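PDB 6U7J: beta-glucuronidase from uncultured Clostridium sp., which probably hydrolyses beta-D-glucuronides in the gut, releasing glucuronic acid and reactivating conjugated compounds such as estrogens. Local coordinates for residues 359-364 / 410-415; 309-314 / 574-579; 329-334 / 582-587; 101-106 / 178-183; 509-514 / 526-531. All coordinates share one frame; numbering follows the deposited sequence.

Interaction 1: residues 359-364 / 410-415; sequences VIDEVP and VMWSIT
The indole of W412 and the carboxylate of D361 lie side by side and point the same way, their planes 23° apart. D361 OD2 meets the six-membered ring obliquely, 3.5 Å from W412 CZ3, while the D361 CB rests 3.7 Å from W412 CE3. Helix 386-403 packs against both side chains through L399 and Y400, and the polar end of the indole is held elsewhere, W412 NE1 bonding to D440. The carboxylate of D403 also approaches D361 OD2, a like-charged neighbour that may disfavour full ionisation of the pair.

The residues on either side of this pair in sequence, I360 and M411, E362 and S413, point to the opposite face of the sheet. E362 extends with CG anti to its backbone N (chi1 -169°), which brings OE1 alongside S413. S413 OG donates to E362 OE1 at 2.7 Å, meeting it on the anti side and somewhat out of the carboxylate plane. R338 forms a salt bridge to the same oxygen and H341 bonds to OE2, so the carboxylate is fixed at both oxygens. On this face, too, I360 CD1 touches M411 CE at 3.7 Å, the two side chains running alongside each other.

Backbone bonds step along the pair, from V410 N to V359 O, D361 N to M411 O, S413 N to D361 O and V363 N to S413 O; the shortest, S413 N to D361 O, is 2.9 Å. The parallel strands, with axes at 31°, alternate inward and helix-facing residues, as adjacent third and fourth strands of a TIM barrel do; in family 2 glycosidases the acid/base glutamate typically stands at the end of the fourth.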
# COMPACT_ATOMS: atom_id res chain seq x y z
N VAL B 359 9.98 -15.19 30.07
CA VAL B 359 9.01 -14.11 30.09
C VAL B 359 9.36 -13.15 31.22
O VAL B 359 9.73 -13.56 32.32
CB VAL B 359 7.58 -14.67 30.23
CG1 VAL B 359 6.56 -13.57 30.42
CG2 VAL B 359 7.22 -15.50 29.02
N ILE B 360 9.29 -11.85 30.92
CA ILE B 360 9.27 -10.81 31.93
C ILE B 360 7.81 -10.42 32.12
O ILE B 360 7.17 -9.94 31.18
CB ILE B 360 10.13 -9.59 31.52
CG1 ILE B 360 11.59 -9.97 31.31
CG2 ILE B 360 10.05 -8.49 32.58
CD1 ILE B 360 12.41 -8.84 30.68
N ASP B 361 7.28 -10.66 33.32
CA ASP B 361 5.87 -10.47 33.65
C ASP B 361 5.65 -9.10 34.29
O ASP B 361 6.28 -8.77 35.31
CB ASP B 361 5.44 -11.58 34.61
CG ASP B 361 4.00 -12.01 34.43
OD1 ASP B 361 3.19 -11.31 33.77
OD2 ASP B 361 3.68 -13.07 35.00
N GLU B 362 4.73 -8.30 33.72
CA GLU B 362 4.63 -6.88 34.05
C GLU B 362 3.22 -6.49 34.48
O GLU B 362 2.24 -6.94 33.88
CB GLU B 362 5.06 -6.03 32.84
CG GLU B 362 5.25 -4.54 33.15
CD GLU B 362 5.85 -3.77 31.97
OE1 GLU B 362 7.11 -3.67 31.90
OE2 GLU B 362 5.07 -3.27 31.11
N VAL B 363 3.12 -5.62 35.50
CA VAL B 363 1.83 -5.10 35.96
C VAL B 363 1.48 -3.81 35.22
O VAL B 363 2.38 -3.13 34.71
CB VAL B 363 1.82 -4.87 37.49
CG1 VAL B 363 1.88 -6.21 38.23
CG2 VAL B 363 2.93 -3.92 37.93
N PRO B 364 0.21 -3.41 35.15
CA PRO B 364 -0.14 -2.25 34.32
C PRO B 364 0.13 -0.91 34.99
O PRO B 364 -0.68 0.02 34.87
CB PRO B 364 -1.63 -2.44 34.04
CG PRO B 364 -2.05 -3.72 34.79
CD PRO B 364 -0.98 -4.00 35.79
N VAL B 410 10.68 -15.32 34.71
CA VAL B 410 11.96 -15.22 35.40
C VAL B 410 12.17 -13.86 36.03
O VAL B 410 13.20 -13.66 36.71
CB VAL B 410 13.14 -15.57 34.47
CG1 VAL B 410 12.89 -16.94 33.83
CG2 VAL B 410 13.37 -14.47 33.42
N MET B 411 11.24 -12.93 35.87
CA MET B 411 11.45 -11.60 36.42
C MET B 411 10.13 -10.85 36.44
O MET B 411 9.27 -11.07 35.57
CB MET B 411 12.51 -10.84 35.59
CG MET B 411 12.89 -9.46 36.15
SD MET B 411 14.52 -8.87 35.61
CE MET B 411 14.32 -8.89 33.83
N TRP B 412 9.95 -9.99 37.45
CA TRP B 412 8.78 -9.13 37.55
C TRP B 412 9.18 -7.72 37.15
O TRP B 412 10.17 -7.19 37.66
CB TRP B 412 8.20 -9.08 38.98
CG TRP B 412 7.89 -10.41 39.61
CD1 TRP B 412 8.54 -10.97 40.65
CD2 TRP B 412 6.82 -11.31 39.27
NE1 TRP B 412 7.98 -12.18 40.97
CE2 TRP B 412 6.92 -12.42 40.14
CE3 TRP B 412 5.80 -11.29 38.31
CZ2 TRP B 412 6.05 -13.50 40.07
CZ3 TRP B 412 4.94 -12.37 38.24
CH2 TRP B 412 5.07 -13.46 39.12
N SER B 413 8.41 -7.12 36.25
CA SER B 413 8.54 -5.70 35.99
C SER B 413 7.38 -4.99 36.65
O SER B 413 6.22 -5.34 36.40
CB SER B 413 8.57 -5.39 34.49
OG SER B 413 8.38 -4.01 34.28
N ILE B 414 7.68 -3.99 37.48
CA ILE B 414 6.67 -3.39 38.35
C ILE B 414 6.12 -2.10 37.79
O ILE B 414 5.16 -1.55 38.38
CB ILE B 414 7.23 -3.14 39.76
CG1 ILE B 414 8.38 -2.15 39.69
CG2 ILE B 414 7.67 -4.47 40.39
CD1 ILE B 414 8.73 -1.52 41.02
N THR B 415 6.69 -1.58 36.70
CA THR B 415 6.29 -0.31 36.13
C THR B 415 6.95 -0.14 34.76
O THR B 415 8.05 -0.66 34.52
CB THR B 415 6.64 0.87 37.05
OG1 THR B 415 6.08 2.07 36.54
CG2 THR B 415 8.15 1.04 37.17

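Interaction 2: residues 309-314 / 574-579; sequences DSDIRG and TRERQP
Neither segment is regular; the backbones come closest at S310 and R575, 6.2 Å between CA atoms, where a type I turn from T574 to R577 presents R575. R575 CG lies opposite its backbone N (chi1 -162°), and the extended chain grips D309 side-on. R575 NE meets D309 OD1 at 2.7 Å, in the guanidinium plane and on the syn side; R575 NH2 meets D309 OD2 at 2.9 Å from above the carboxylate plane. A weaker third link, R575 NH1 to D311 OD1 at 3.1 Å, joins a carboxylate turned 82° from the guanidinium. This salt-bridge network ties together the loops that follow the first and last strands of the TIM barrel. Y181 OH is a further partner of R575 NH2, and D309 OD2 accepts a bond from M557 N. D311 OD2 and E576 OE2 stand 2.6 Å apart, so one acid probably holds a proton; both also pack against a second subunit. One water bridges the backbones, accepting from D311 N and donating to R575 O, each at 2.9 Å. R577, whose NE is salt-bridged to D325, gives a weak bond from NH2 to D309 O, while its NH1 donates to R575 O and to a water that reaches D309 OD1.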
# COMPACT_ATOMS: atom_id res chain seq x y z
N ASP B 309 -3.43 -7.54 21.17
CA ASP B 309 -3.96 -6.67 20.13
C ASP B 309 -3.99 -7.44 18.82
O ASP B 309 -2.99 -8.08 18.46
CB ASP B 309 -3.10 -5.41 19.98
CG ASP B 309 -3.50 -4.57 18.78
OD1 ASP B 309 -3.14 -4.93 17.64
OD2 ASP B 309 -4.18 -3.55 18.96
N SER B 310 -5.11 -7.39 18.10
CA SER B 310 -5.19 -7.89 16.73
C SER B 310 -6.40 -7.26 16.08
O SER B 310 -7.20 -6.59 16.73
CB SER B 310 -5.27 -9.42 16.68
OG SER B 310 -6.45 -9.87 17.31
N ASP B 311 -6.54 -7.49 14.77
CA ASP B 311 -7.64 -6.89 14.03
C ASP B 311 -8.98 -7.35 14.60
O ASP B 311 -9.12 -8.47 15.10
CB ASP B 311 -7.56 -7.25 12.55
CG ASP B 311 -6.41 -6.54 11.83
OD1 ASP B 311 -6.00 -5.43 12.23
OD2 ASP B 311 -5.92 -7.10 10.82
N ILE B 312 -9.96 -6.45 14.53
CA ILE B 312 -11.37 -6.72 14.80
C ILE B 312 -11.69 -6.91 16.28
O ILE B 312 -12.56 -6.21 16.81
CB ILE B 312 -11.87 -7.91 13.98
CG1 ILE B 312 -11.72 -7.59 12.49
CG2 ILE B 312 -13.33 -8.22 14.35
CD1 ILE B 312 -12.03 -8.72 11.58
N ARG B 313 -11.01 -7.85 16.95
CA ARG B 313 -11.34 -8.24 18.32
C ARG B 313 -10.61 -7.42 19.40
O ARG B 313 -10.76 -7.73 20.59
CB ARG B 313 -11.02 -9.72 18.55
CG ARG B 313 -9.53 -10.01 18.46
CD ARG B 313 -9.16 -11.48 18.64
NE ARG B 313 -10.28 -12.40 18.41
CZ ARG B 313 -10.68 -12.81 17.21
NH1 ARG B 313 -10.08 -12.36 16.12
NH2 ARG B 313 -11.69 -13.66 17.12
N GLY B 314 -9.79 -6.45 19.02
CA GLY B 314 -9.08 -5.64 20.00
C GLY B 314 -8.08 -6.45 20.82
O GLY B 314 -7.19 -7.13 20.28
N THR B 574 3.63 -7.08 10.63
CA THR B 574 2.40 -6.30 10.50
C THR B 574 1.39 -6.76 11.55
O THR B 574 1.60 -7.76 12.26
CB THR B 574 1.81 -6.45 9.10
OG1 THR B 574 1.36 -7.81 8.93
CG2 THR B 574 2.88 -6.11 8.02
N ARG B 575 0.27 -6.02 11.64
CA ARG B 575 -0.78 -6.44 12.57
C ARG B 575 -1.30 -7.82 12.18
O ARG B 575 -1.76 -8.57 13.04
CB ARG B 575 -1.93 -5.43 12.61
CG ARG B 575 -2.85 -5.55 13.84
CD ARG B 575 -3.69 -4.30 14.01
NE ARG B 575 -4.33 -4.17 15.33
CZ ARG B 575 -5.55 -3.68 15.52
NH1 ARG B 575 -6.29 -3.29 14.48
NH2 ARG B 575 -6.03 -3.57 16.75
N GLU B 576 -1.19 -8.17 10.90
CA GLU B 576 -1.64 -9.45 10.40
C GLU B 576 -0.52 -10.50 10.39
O GLU B 576 -0.65 -11.53 9.73
CB GLU B 576 -2.25 -9.27 9.01
CG GLU B 576 -3.49 -8.32 9.01
CD GLU B 576 -3.12 -6.84 9.07
OE1 GLU B 576 -2.00 -6.47 8.63
OE2 GLU B 576 -3.94 -6.03 9.56
N ARG B 577 0.56 -10.24 11.12
CA ARG B 577 1.60 -11.25 11.41
C ARG B 577 2.38 -11.64 10.16
O ARG B 577 2.68 -12.82 9.94
CB ARG B 577 1.02 -12.50 12.10
CG ARG B 577 0.28 -12.30 13.46
CD ARG B 577 0.53 -10.99 14.18
NE ARG B 577 0.27 -11.08 15.62
CZ ARG B 577 -0.36 -10.14 16.34
NH1 ARG B 577 -0.82 -9.01 15.77
NH2 ARG B 577 -0.53 -10.32 17.64
N GLN B 578 2.74 -10.65 9.34
CA GLN B 578 3.66 -10.88 8.25
C GLN B 578 4.87 -9.96 8.40
O GLN B 578 4.72 -8.80 8.82
CB GLN B 578 2.99 -10.64 6.87
CG GLN B 578 1.72 -11.47 6.62
CD GLN B 578 1.97 -12.98 6.65
OE1 GLN B 578 3.12 -13.44 6.59
NE2 GLN B 578 0.89 -13.75 6.75
N PRO B 579 6.08 -10.43 8.07
CA PRO B 579 7.30 -9.66 8.34
C PRO B 579 7.53 -8.51 7.37
O PRO B 579 7.29 -8.63 6.17
CB PRO B 579 8.40 -10.71 8.17
CG PRO B 579 7.86 -11.58 7.06
CD PRO B 579 6.37 -11.70 7.38
O HOH W 1 -0.83 -6.48 17.12
O HOH W 2 -4.65 -9.10 13.30

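Interaction 3: residues 329-334 / 582-587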
# COMPACT_ATOMS: atom_id res chain seq x y z
N LEU B 329 8.04 -16.07 16.74
CA LEU B 329 9.12 -15.94 17.71
C LEU B 329 10.20 -16.99 17.46
O LEU B 329 11.39 -16.69 17.46
CB LEU B 329 8.58 -16.08 19.14
CG LEU B 329 7.78 -14.90 19.67
CD1 LEU B 329 7.17 -15.26 21.02
CD2 LEU B 329 8.64 -13.64 19.78
N LYS B 330 9.78 -18.24 17.25
CA LYS B 330 10.74 -19.30 16.98
C LYS B 330 11.45 -19.07 15.65
O LYS B 330 12.66 -19.31 15.54
CB LYS B 330 10.02 -20.65 16.99
CG LYS B 330 10.94 -21.84 16.72
CD LYS B 330 10.11 -23.09 16.49
CE LYS B 330 10.98 -24.33 16.44
NZ LYS B 330 11.69 -24.53 17.74
N TRP B 331 10.72 -18.62 14.63
CA TRP B 331 11.32 -18.42 13.32
C TRP B 331 12.37 -17.32 13.36
O TRP B 331 13.47 -17.48 12.84
CB TRP B 331 10.23 -18.10 12.29
CG TRP B 331 10.75 -17.66 10.94
CD1 TRP B 331 11.12 -18.46 9.88
CD2 TRP B 331 10.92 -16.31 10.49
NE1 TRP B 331 11.51 -17.69 8.82
CE2 TRP B 331 11.40 -16.37 9.16
CE3 TRP B 331 10.70 -15.06 11.08
CZ2 TRP B 331 11.69 -15.22 8.42
CZ3 TRP B 331 10.99 -13.92 10.35
CH2 TRP B 331 11.48 -14.01 9.03
N ILE B 332 12.06 -16.21 14.03
CA ILE B 332 12.99 -15.09 14.07
C ILE B 332 14.15 -15.32 15.02
O ILE B 332 15.08 -14.51 15.03
CB ILE B 332 12.25 -13.79 14.45
CG1 ILE B 332 12.99 -12.56 13.88
CG2 ILE B 332 12.03 -13.72 15.95
CD1 ILE B 332 12.15 -11.30 13.78
N GLY B 333 14.13 -16.40 15.80
CA GLY B 333 15.20 -16.66 16.76
C GLY B 333 15.02 -16.01 18.11
O GLY B 333 15.98 -15.96 18.90
N ALA B 334 13.84 -15.47 18.40
CA ALA B 334 13.61 -14.90 19.72
C ALA B 334 13.58 -16.01 20.77
O ALA B 334 13.29 -17.17 20.47
CB ALA B 334 12.31 -14.10 19.72
N ALA B 582 13.11 -5.73 7.86
CA ALA B 582 14.03 -5.84 8.99
C ALA B 582 13.91 -7.18 9.70
O ALA B 582 14.89 -7.67 10.27
CB ALA B 582 13.79 -4.70 9.97
N ALA B 583 12.73 -7.81 9.67
CA ALA B 583 12.57 -9.10 10.33
C ALA B 583 13.62 -10.10 9.87
O ALA B 583 14.13 -10.90 10.67
CB ALA B 583 11.17 -9.67 10.10
N PHE B 584 13.96 -10.07 8.58
CA PHE B 584 14.87 -11.06 8.03
C PHE B 584 16.30 -10.80 8.49
O PHE B 584 17.06 -11.75 8.74
CB PHE B 584 14.77 -11.06 6.50
CG PHE B 584 13.48 -11.64 6.00
CD1 PHE B 584 13.33 -13.01 5.85
CD2 PHE B 584 12.39 -10.81 5.75
CE1 PHE B 584 12.12 -13.55 5.43
CE2 PHE B 584 11.18 -11.34 5.35
CZ PHE B 584 11.04 -12.72 5.19
N ALA B 585 16.68 -9.53 8.61
CA ALA B 585 18.00 -9.21 9.15
C ALA B 585 18.08 -9.55 10.63
O ALA B 585 19.08 -10.11 11.08
CB ALA B 585 18.33 -7.73 8.92
N ILE B 586 17.04 -9.22 11.39
CA ILE B 586 17.01 -9.57 12.82
C ILE B 586 17.17 -11.07 12.99
O ILE B 586 17.94 -11.53 13.83
CB ILE B 586 15.72 -9.06 13.49
CG1 ILE B 586 15.69 -7.53 13.55
CG2 ILE B 586 15.56 -9.65 14.89
CD1 ILE B 586 14.26 -6.96 13.52
N ARG B 587 16.45 -11.86 12.17
CA ARG B 587 16.55 -13.31 12.25
C ARG B 587 17.99 -13.79 12.08
O ARG B 587 18.48 -14.63 12.85
CB ARG B 587 15.64 -13.97 11.20
CG ARG B 587 15.72 -15.50 11.19
CD ARG B 587 14.64 -16.20 10.35
NE ARG B 587 15.21 -16.76 9.12
CZ ARG B 587 15.25 -18.05 8.79
NH1 ARG B 587 15.82 -18.39 7.65
NH2 ARG B 587 14.75 -18.99 9.58
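The side chain of R587 passes over one face of the W331 indole, the two side chains crossing at about a right angle, and its guanidinium then lies flat over the ring system. R587 CD sits 3.6 Å from the centroid of the six-membered ring, close to the normal, which makes a CH-pi contact. Farther along, the guanidinium is stacked with its centre 4.3 Å from that of the five-membered ring of W331 and its plane only 9° away; R587 NH2 is 3.6 Å from W331 NE1. Two torsions set this up. W331 swings CG opposite its backbone N (chi1 171°), sending the indole toward helix 581-592, while R587 runs out extended and bends at chi3 (107°), which lays the guanidinium along the ring. Such a stack is a cation-pi arrangement.

The same indole uses its rim on F584. The edge of the six-membered ring faces the phenyl in an offset edge-to-face pair, centroids 5.2 Å apart, and W331 CZ2 approaches F584 CE1 to 3.5 Å. Across the subunit boundary, L518 of the third subunit packs on W331 as well.

The contact joins the first helix of the TIM barrel, 319-332, to the last, 581-592. G333 ends the former in a Schellman motif, its positive phi letting the chain turn away, and R591 takes up the carbonyl of W331. I332 CD1 packs against the neighbouring helix, 4.1 Å from A583 CB and 3.9 Å from I586 CG2. F304 of strand 297-305 also packs against I332.

Interaction 4: residues 101-106 / 178-183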
# COMPACT_ATOMS: atom_id res chain seq x y z
N VAL B 101 -12.06 -8.53 32.99
CA VAL B 101 -13.04 -7.57 32.49
C VAL B 101 -12.36 -6.22 32.55
O VAL B 101 -11.87 -5.82 33.61
CB VAL B 101 -14.34 -7.56 33.33
CG1 VAL B 101 -15.23 -6.40 32.93
CG2 VAL B 101 -15.08 -8.88 33.21
N THR B 102 -12.32 -5.52 31.42
CA THR B 102 -11.48 -4.33 31.26
C THR B 102 -12.36 -3.09 31.17
O THR B 102 -13.10 -2.93 30.19
CB THR B 102 -10.64 -4.47 29.99
OG1 THR B 102 -10.02 -5.76 29.98
CG2 THR B 102 -9.60 -3.37 29.90
N HIS B 103 -12.27 -2.19 32.15
CA HIS B 103 -11.34 -2.24 33.27
C HIS B 103 -12.02 -2.63 34.58
O HIS B 103 -11.40 -3.25 35.45
CB HIS B 103 -10.69 -0.87 33.48
CG HIS B 103 -9.76 -0.46 32.38
ND1 HIS B 103 -8.46 -0.91 32.31
CD2 HIS B 103 -9.94 0.38 31.33
CE1 HIS B 103 -7.87 -0.36 31.26
NE2 HIS B 103 -8.75 0.42 30.65
N HIS B 104 -13.29 -2.25 34.71
CA HIS B 104 -14.05 -2.37 35.94
C HIS B 104 -15.31 -3.20 35.70
O HIS B 104 -15.95 -3.06 34.66
CB HIS B 104 -14.45 -0.98 36.47
CG HIS B 104 -13.32 -0.01 36.51
ND1 HIS B 104 -12.19 -0.22 37.27
CD2 HIS B 104 -13.13 1.17 35.87
CE1 HIS B 104 -11.36 0.80 37.10
NE2 HIS B 104 -11.90 1.65 36.25
N ALA B 105 -15.67 -4.03 36.68
CA ALA B 105 -16.80 -4.94 36.52
C ALA B 105 -17.75 -4.86 37.71
O ALA B 105 -17.33 -4.75 38.86
CB ALA B 105 -16.32 -6.39 36.36
N VAL B 106 -19.04 -4.93 37.41
CA VAL B 106 -20.07 -5.23 38.40
C VAL B 106 -20.86 -6.41 37.85
O VAL B 106 -21.44 -6.32 36.76
CB VAL B 106 -21.00 -4.03 38.68
CG1 VAL B 106 -21.93 -4.33 39.88
CG2 VAL B 106 -20.18 -2.79 38.96
N PHE B 178 -1.19 2.81 23.93
CA PHE B 178 -2.09 1.86 23.30
C PHE B 178 -3.54 2.24 23.51
O PHE B 178 -3.89 2.91 24.49
CB PHE B 178 -1.80 0.45 23.85
CG PHE B 178 -1.80 0.35 25.37
CD1 PHE B 178 -0.64 0.65 26.10
CD2 PHE B 178 -2.94 -0.09 26.06
CE1 PHE B 178 -0.63 0.53 27.49
CE2 PHE B 178 -2.94 -0.21 27.45
CZ PHE B 178 -1.78 0.09 28.18
N PHE B 179 -4.39 1.82 22.57
CA PHE B 179 -5.80 2.17 22.59
C PHE B 179 -6.49 1.60 23.83
O PHE B 179 -6.24 0.45 24.22
CB PHE B 179 -6.48 1.65 21.31
CG PHE B 179 -7.86 2.19 21.10
CD1 PHE B 179 -8.97 1.52 21.61
CD2 PHE B 179 -8.05 3.38 20.43
CE1 PHE B 179 -10.25 2.02 21.44
CE2 PHE B 179 -9.35 3.90 20.24
CZ PHE B 179 -10.44 3.21 20.76
N ASN B 180 -7.35 2.40 24.46
CA ASN B 180 -8.01 1.97 25.70
C ASN B 180 -9.21 1.08 25.39
O ASN B 180 -10.36 1.41 25.67
CB ASN B 180 -8.41 3.18 26.55
CG ASN B 180 -8.76 2.80 28.00
OD1 ASN B 180 -8.16 1.87 28.57
ND2 ASN B 180 -9.71 3.50 28.59
N TYR B 181 -8.91 -0.09 24.80
CA TYR B 181 -9.93 -1.08 24.48
C TYR B 181 -10.64 -1.55 25.74
O TYR B 181 -10.02 -1.72 26.80
CB TYR B 181 -9.32 -2.31 23.81
CG TYR B 181 -8.97 -2.16 22.34
CD1 TYR B 181 -9.96 -2.03 21.37
CD2 TYR B 181 -7.64 -2.21 21.93
CE1 TYR B 181 -9.64 -1.91 20.05
CE2 TYR B 181 -7.30 -2.09 20.58
CZ TYR B 181 -8.31 -1.94 19.65
OH TYR B 181 -7.99 -1.84 18.33
N SER B 182 -11.93 -1.82 25.61
CA SER B 182 -12.74 -2.25 26.74
C SER B 182 -13.62 -3.41 26.30
O SER B 182 -13.93 -3.57 25.12
CB SER B 182 -13.59 -1.09 27.26
OG SER B 182 -14.32 -1.46 28.41
N GLY B 183 -14.00 -4.23 27.27
CA GLY B 183 -14.90 -5.35 27.04
C GLY B 183 -14.52 -6.52 27.92
O GLY B 183 -13.82 -6.36 28.91
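T102 and G183 form a single antiparallel, hydrogen-bonded bridge within the sugar-binding domain, beside a classic beta bulge in which H103 and H104 both face G144. The peptide between T102 and H103 is cis, a sharp local change of course just before strand 104-109. T102 N donates a nearly straight bond of 3.0 Å to G183 O. T102 O in turn takes two donors: S182 OG at 2.6 Å, in the carbonyl plane, and G183 N at 3.3 Å, which is weak. The serine reaches it because its OG is anti to the backbone N (chi1 -176°). The CG2 methyl of T102 touches Y181 O at 3.5 Å and also lies over the face of the H103 ring, whereas OG1 is bonded to G120 O.

The imidazole of H103 meets N180 at its edge. H103 NE2 donates to N180 OD1 at 2.6 Å, with an N-H...O angle of 175°, along a lone pair of OD1 and in the plane of the imidazole; ring and amide are 27° apart, nearly coplanar. N180, the centre of an inverse gamma turn, donates from ND2 to N145 O. The two bonds are consistent with an amide turned with its oxygen to the histidine and its nitrogen to the backbone, and in that orientation NE2 of H103 carries the hydrogen.

Interaction 5: residues 509-514 / 526-531; sequences ADTIAG and EYQKRC
A509 O is approached by two side chains: T511 OG1 donates to it at 3.1 Å from above the carbonyl plane, and Q528 NE2 sends a weak, bent bond of 3.3 Å from helix 525-540. Q528 NE2 has stronger partners, G571 O and a water. That water, 3.0 Å from Q528 NE2, also accepts from A509 N at 2.9 Å and so bridges the loop backbone to the helix. Q528 can reach across because it swings CG away from its own N (chi1 -169°) and the chain stays extended beyond it. T511 and Q528 then cross at about a right angle, with T511 OG1 tight against the chain, 2.9 Å from Q528 CD and 3.0 Å from Q528 CB; the angles rule out a hydrogen bond from it to either end of the amide.

The apolar part centres on A509. Its CB lies 4.1 Å from C531 SG and 4.3 Å from Y527 CD2, at the edge of the tyrosine ring, whose hydroxyl is bonded to G472 O. W473 lies against A509 too. The pairing of a loop, arriving from strand 502-506, with the helix that follows it is the beta-to-alpha connection of a TIM barrel, here its seventh.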
# COMPACT_ATOMS: atom_id res chain seq x y z
N ALA B 509 11.58 1.81 15.33
CA ALA B 509 11.19 2.89 14.43
C ALA B 509 9.89 2.53 13.73
O ALA B 509 9.71 1.39 13.32
CB ALA B 509 12.30 3.15 13.39
N ASP B 510 8.99 3.51 13.61
CA ASP B 510 7.75 3.27 12.88
C ASP B 510 8.06 3.00 11.41
O ASP B 510 8.90 3.68 10.80
CB ASP B 510 6.79 4.46 12.99
CG ASP B 510 6.11 4.56 14.34
OD1 ASP B 510 6.75 5.08 15.29
OD2 ASP B 510 4.93 4.12 14.47
N THR B 511 7.39 2.00 10.86
CA THR B 511 7.68 1.54 9.50
C THR B 511 6.38 1.22 8.78
O THR B 511 5.60 0.38 9.25
CB THR B 511 8.60 0.32 9.55
OG1 THR B 511 9.75 0.65 10.32
CG2 THR B 511 9.03 -0.08 8.13
N ILE B 512 6.14 1.90 7.66
CA ILE B 512 4.97 1.61 6.84
C ILE B 512 5.35 0.52 5.86
O ILE B 512 6.23 0.72 5.00
CB ILE B 512 4.46 2.85 6.09
CG1 ILE B 512 4.24 4.04 7.04
CG2 ILE B 512 3.18 2.49 5.34
CD1 ILE B 512 3.20 3.77 8.15
N ALA B 513 4.70 -0.63 5.97
CA ALA B 513 4.95 -1.70 5.02
C ALA B 513 4.80 -1.17 3.60
O ALA B 513 3.80 -0.52 3.26
CB ALA B 513 4.01 -2.88 5.26
N GLY B 514 5.81 -1.42 2.78
CA GLY B 514 5.78 -1.01 1.40
C GLY B 514 6.37 0.35 1.13
O GLY B 514 6.52 0.71 -0.04
N GLU B 526 13.68 0.25 4.94
CA GLU B 526 15.13 0.21 5.03
C GLU B 526 15.61 0.95 6.27
O GLU B 526 16.57 0.52 6.93
CB GLU B 526 15.75 0.79 3.75
CG GLU B 526 15.50 -0.07 2.51
CD GLU B 526 14.08 0.07 1.91
OE1 GLU B 526 13.35 1.04 2.23
OE2 GLU B 526 13.70 -0.80 1.10
N TYR B 527 14.95 2.05 6.63
CA TYR B 527 15.37 2.81 7.80
C TYR B 527 15.19 1.99 9.08
O TYR B 527 16.05 2.02 9.97
CB TYR B 527 14.60 4.13 7.89
CG TYR B 527 15.12 5.02 8.99
CD1 TYR B 527 16.08 5.99 8.72
CD2 TYR B 527 14.68 4.86 10.30
CE1 TYR B 527 16.58 6.79 9.75
CE2 TYR B 527 15.17 5.66 11.32
CZ TYR B 527 16.12 6.62 11.04
OH TYR B 527 16.61 7.41 12.06
N GLN B 528 14.07 1.27 9.19
CA GLN B 528 13.88 0.42 10.37
C GLN B 528 15.04 -0.56 10.52
O GLN B 528 15.54 -0.77 11.63
CB GLN B 528 12.56 -0.34 10.27
CG GLN B 528 12.15 -1.05 11.55
CD GLN B 528 10.87 -1.85 11.39
OE1 GLN B 528 10.67 -2.54 10.39
NE2 GLN B 528 9.99 -1.78 12.38
N LYS B 529 15.49 -1.14 9.41
CA LYS B 529 16.57 -2.11 9.50
C LYS B 529 17.87 -1.44 9.96
O LYS B 529 18.57 -1.98 10.83
CB LYS B 529 16.77 -2.81 8.16
CG LYS B 529 17.83 -3.91 8.19
CD LYS B 529 18.68 -3.80 6.95
CE LYS B 529 19.53 -5.03 6.69
NZ LYS B 529 20.98 -4.67 6.77
N ARG B 530 18.19 -0.27 9.41
CA ARG B 530 19.43 0.43 9.76
C ARG B 530 19.38 0.97 11.19
O ARG B 530 20.37 0.91 11.92
CB ARG B 530 19.70 1.58 8.77
CG ARG B 530 19.95 1.17 7.30
CD ARG B 530 21.34 0.58 7.10
NE ARG B 530 22.38 1.57 7.39
CZ ARG B 530 23.22 1.48 8.42
NH1 ARG B 530 23.17 0.44 9.24
NH2 ARG B 530 24.12 2.44 8.61
N CYS B 531 18.23 1.53 11.59
CA CYS B 531 18.10 2.04 12.94
C CYS B 531 18.38 0.94 13.97
O CYS B 531 19.10 1.17 14.96
CB CYS B 531 16.68 2.61 13.12
SG CYS B 531 16.22 3.15 14.75
O HOH W 3 10.71 -0.92 15.18

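Interaction 4 lies in the sugar-binding domain and comes first along the chain; the others fall in the TIM barrel. Interactions 2 and 3 alternate along the chain, both pairing the beginning of the barrel with its end, and interactions 1 and 5 are nested inside them. Interaction 1 joins neighbouring strands of the barrel wall, with its centre about 23 Å from those of interactions 2 and 3. The centres of interactions 3 and 5 are about 15 Å apart, and helices 525-540 and 581-592 touch there. Interaction 2 meets interaction 4 through Y181, so the barrel loops dock on the sugar-binding domain; interactions 2, 3 and 5 also reach the third subunit of the tetramer.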